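Local coordinates for transcription factor GAMBIF1 (Anopheles gambiae, PDB 1BVO), which binds DNA through its Rel-homology specificity domain and, like other Dorsal and NF-kappaB relatives, probably activates transcription by RNA polymerase II in immunity, at residues K61-H71 / S137-L145. Numbering follows the deposited sequence.
Sequences KEGPEHKPHPH and SIDLNAVRL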
loop_
_atom_site.group_PDB
_atom_site.type_symbol
_atom_site.label_atom_id
_atom_site.label_comp_id
_atom_site.label_asym_id
_atom_site.label_seq_id
_atom_site.Cartn_x
_atom_site.Cartn_y
_atom_site.Cartn_z
ATOM N N LYS C 61 16.982 17.653 -0.556
ATOM C CA LYS C 61 17.523 18.520 -1.625
ATOM C C LYS C 61 17.533 19.910 -1.022
ATOM O O LYS C 61 18.327 20.794 -1.358
ATOM C CB LYS C 61 16.574 18.568 -2.840
ATOM C CG LYS C 61 15.074 18.468 -2.497
ATOM C CD LYS C 61 14.215 19.484 -3.260
ATOM C CE LYS C 61 13.005 18.815 -3.881
ATOM N NZ LYS C 61 11.684 19.330 -3.424
ATOM N N GLU C 62 16.509 20.035 -0.201
ATOM C CA GLU C 62 16.057 21.157 0.575
ATOM C C GLU C 62 17.077 21.845 1.520
ATOM O O GLU C 62 17.871 21.186 2.180
ATOM C CB GLU C 62 14.776 20.651 1.323
ATOM C CG GLU C 62 13.862 19.709 0.406
ATOM C CD GLU C 62 12.749 18.890 1.093
ATOM O OE1 GLU C 62 12.529 19.008 2.300
ATOM O OE2 GLU C 62 12.082 18.108 0.395
ATOM N N GLY C 63 17.116 23.178 1.415
ATOM C CA GLY C 63 17.946 24.058 2.244
ATOM C C GLY C 63 19.409 23.783 2.500
ATOM O O GLY C 63 19.814 22.627 2.610
ATOM N N PRO C 64 20.223 24.836 2.732
ATOM C CA PRO C 64 21.667 24.639 2.986
ATOM C C PRO C 64 21.860 23.776 4.241
ATOM O O PRO C 64 22.861 23.064 4.369
ATOM C CB PRO C 64 22.194 26.062 3.165
ATOM C CG PRO C 64 21.047 26.736 3.831
ATOM C CD PRO C 64 19.837 26.231 3.027
ATOM N N GLU C 65 20.871 23.844 5.135
ATOM C CA GLU C 65 20.851 23.065 6.373
ATOM C C GLU C 65 20.079 21.774 6.117
ATOM O O GLU C 65 19.144 21.445 6.857
ATOM C CB GLU C 65 20.132 23.857 7.469
ATOM C CG GLU C 65 20.923 24.998 8.039
ATOM C CD GLU C 65 22.173 24.510 8.739
ATOM O OE1 GLU C 65 22.056 23.999 9.875
ATOM O OE2 GLU C 65 23.272 24.621 8.146
ATOM N N HIS C 66 20.474 21.044 5.076
ATOM C CA HIS C 66 19.802 19.807 4.698
ATOM C C HIS C 66 19.536 18.915 5.900
ATOM O O HIS C 66 20.382 18.781 6.775
ATOM C CB HIS C 66 20.639 19.043 3.687
ATOM C CG HIS C 66 21.162 19.899 2.581
ATOM N ND1 HIS C 66 20.523 20.008 1.362
ATOM C CD2 HIS C 66 22.209 20.742 2.534
ATOM C CE1 HIS C 66 21.157 20.896 0.617
ATOM N NE2 HIS C 66 22.184 21.355 1.305
ATOM N N LYS C 67 18.376 18.270 5.893
ATOM C CA LYS C 67 17.948 17.370 6.963
ATOM C C LYS C 67 17.960 15.933 6.488
ATOM O O LYS C 67 17.780 15.650 5.292
ATOM C CB LYS C 67 16.488 17.614 7.346
ATOM C CG LYS C 67 16.031 19.030 7.495
ATOM C CD LYS C 67 14.506 19.029 7.490
ATOM C CE LYS C 67 13.950 20.372 7.887
ATOM N NZ LYS C 67 14.185 20.586 9.334
ATOM N N PRO C 68 18.048 14.996 7.443
ATOM C CA PRO C 68 18.054 13.561 7.183
ATOM C C PRO C 68 16.833 13.275 6.340
ATOM O O PRO C 68 15.725 13.739 6.649
ATOM C CB PRO C 68 17.895 12.975 8.575
ATOM C CG PRO C 68 18.704 13.901 9.391
ATOM C CD PRO C 68 18.268 15.260 8.878
ATOM N N HIS C 69 17.069 12.642 5.205
ATOM C CA HIS C 69 15.996 12.294 4.321
ATOM C C HIS C 69 15.716 10.867 4.696
ATOM O O HIS C 69 16.635 10.058 4.790
ATOM C CB HIS C 69 16.429 12.389 2.868
ATOM C CG HIS C 69 15.293 12.243 1.907
ATOM N ND1 HIS C 69 14.427 11.174 1.963
ATOM C CD2 HIS C 69 14.843 13.056 0.933
ATOM C CE1 HIS C 69 13.480 11.344 1.052
ATOM N NE2 HIS C 69 13.706 12.476 0.417
ATOM N N PRO C 70 14.433 10.514 4.845
ATOM C CA PRO C 70 13.992 9.158 5.220
ATOM C C PRO C 70 14.592 8.013 4.413
ATOM O O PRO C 70 14.949 6.974 4.970
ATOM C CB PRO C 70 12.470 9.225 5.047
ATOM C CG PRO C 70 12.286 10.337 4.047
ATOM C CD PRO C 70 13.267 11.367 4.561
ATOM N N HIS C 71 14.705 8.215 3.105
ATOM C CA HIS C 71 15.238 7.178 2.237
ATOM C C HIS C 71 16.542 6.515 2.703
ATOM O O HIS C 71 17.425 7.172 3.262
ATOM C CB HIS C 71 15.300 7.694 0.809
ATOM C CG HIS C 71 13.950 7.939 0.213
ATOM N ND1 HIS C 71 13.768 8.512 -1.014
ATOM C CD2 HIS C 71 12.716 7.631 0.682
ATOM C CE1 HIS C 71 12.466 8.540 -1.304
ATOM N NE2 HIS C 71 11.816 8.008 -0.288
ATOM N N SER C 137 5.841 17.284 4.165
ATOM C CA SER C 137 6.723 18.374 3.768
ATOM C C SER C 137 7.979 17.868 3.059
ATOM O O SER C 137 8.640 18.618 2.336
ATOM C CB SER C 137 7.137 19.131 5.012
ATOM O OG SER C 137 7.457 18.203 6.018
ATOM N N ILE C 138 8.314 16.601 3.297
ATOM C CA ILE C 138 9.489 15.987 2.697
ATOM C C ILE C 138 9.217 15.471 1.298
ATOM O O ILE C 138 8.337 14.619 1.112
ATOM C CB ILE C 138 9.964 14.822 3.560
ATOM C CG1 ILE C 138 10.101 15.292 5.002
ATOM C CG2 ILE C 138 11.279 14.261 3.031
ATOM C CD1 ILE C 138 10.291 14.180 5.985
ATOM N N ASP C 139 9.987 15.938 0.323
ATOM C CA ASP C 139 9.803 15.480 -1.039
ATOM C C ASP C 139 10.414 14.089 -1.231
ATOM O O ASP C 139 11.642 13.919 -1.285
ATOM C CB ASP C 139 10.425 16.462 -2.007
ATOM C CG ASP C 139 10.265 16.031 -3.468
ATOM O OD1 ASP C 139 9.569 15.016 -3.744
ATOM O OD2 ASP C 139 10.827 16.712 -4.344
ATOM N N LEU C 140 9.553 13.087 -1.380
ATOM C CA LEU C 140 10.011 11.716 -1.556
ATOM C C LEU C 140 10.463 11.357 -2.971
ATOM O O LEU C 140 10.579 10.170 -3.306
ATOM C CB LEU C 140 8.941 10.735 -1.087
ATOM C CG LEU C 140 8.568 10.903 0.384
ATOM C CD1 LEU C 140 7.584 9.838 0.782
ATOM C CD2 LEU C 140 9.815 10.840 1.254
ATOM N N ASN C 141 10.785 12.362 -3.777
ATOM C CA ASN C 141 11.243 12.116 -5.136
ATOM C C ASN C 141 12.591 12.704 -5.442
ATOM O O ASN C 141 13.048 12.688 -6.585
ATOM C CB ASN C 141 10.240 12.640 -6.136
ATOM C CG ASN C 141 9.318 11.566 -6.606
ATOM O OD1 ASN C 141 8.482 11.066 -5.831
ATOM N ND2 ASN C 141 9.483 11.154 -7.876
ATOM N N ALA C 142 13.233 13.225 -4.412
ATOM C CA ALA C 142 14.537 13.818 -4.590
ATOM C C ALA C 142 15.300 13.689 -3.291
ATOM O O ALA C 142 14.724 13.680 -2.200
ATOM C CB ALA C 142 14.405 15.269 -4.987
ATOM N N VAL C 143 16.609 13.557 -3.442
ATOM C CA VAL C 143 17.496 13.412 -2.312
ATOM C C VAL C 143 18.838 13.911 -2.760
ATOM O O VAL C 143 19.030 14.288 -3.907
ATOM C CB VAL C 143 17.763 11.923 -1.978
ATOM C CG1 VAL C 143 16.538 11.262 -1.385
ATOM C CG2 VAL C 143 18.198 11.192 -3.248
ATOM N N ARG C 144 19.767 13.921 -1.833
ATOM C CA ARG C 144 21.139 14.261 -2.138
ATOM C C ARG C 144 21.909 13.300 -1.234
ATOM O O ARG C 144 21.403 12.848 -0.194
ATOM C CB ARG C 144 21.492 15.683 -1.749
ATOM C CG ARG C 144 20.720 16.796 -2.398
ATOM C CD ARG C 144 21.301 18.091 -1.838
ATOM N NE ARG C 144 20.567 19.304 -2.160
ATOM C CZ ARG C 144 20.956 20.184 -3.068
ATOM N NH1 ARG C 144 22.074 19.989 -3.752
ATOM N NH2 ARG C 144 20.234 21.278 -3.269
ATOM N N LEU C 145 23.081 12.900 -1.691
ATOM C CA LEU C 145 23.921 12.001 -0.927
ATOM C C LEU C 145 24.748 12.899 -0.032
ATOM O O LEU C 145 25.247 13.948 -0.471
ATOM C CB LEU C 145 24.844 11.222 -1.865
ATOM C CG LEU C 145 24.112 10.332 -2.867
ATOM C CD1 LEU C 145 25.090 9.743 -3.863
ATOM C CD2 LEU C 145 23.364 9.250 -2.122
#
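In the DNA-binding Rel homology domain of this Dorsal homologue, the histidine-rich loop that follows strand 52-59 packs against the turn leading into strand 142-152, with H69 inserted between I138 and V143. The H69 ring is held from both faces: V143 CG1 lies 3.5 Å from the ring centroid on one side and I138 CG2 lies 4.2 Å from it on the other, both as CH-pi contacts. A chi1 of -171°, with CG pointing opposite the backbone N, carries the ring across to the turn, where NE2 donates to D139 O at 3.0 Å. Its other nitrogen, ND1, accepts from the backbone N of H71 within the loop, so a histidine suits this buried place by offering a donor and an acceptor on one flat ring that aliphatic groups can sandwich. P70 extends the apolar side, its CD packing against I138 CG2 and its CG against L140 CD2.

At the start of the loop, charged side chains carry the contact. The D139 backbone N donates to the syn lone pair of E62 OE2, nearly straight at 164°. K61 NZ makes a salt bridge to D139 OD2 at 2.9 Å, although the hydrogen bond within it is weak; the lysine probably offsets the two neighbouring carboxylates. D139 OD1 accepts from N141 N, closing an Asx turn just before the strand. From that strand, R144 runs extended to NE and grips K61 O side-on with NE (2.8 Å) and NH2 (2.7 Å), while NH1 bonds S168 O. H66 CE1 sits over a face of this guanidinium, and H66 ND1 is hydrogen-bonded to T60 O. Helix 107-120 packs on I138 through V110 and L114. A loop held against the strand entry in this way belongs to the immunoglobulin-like beta-sandwich of Rel proteins.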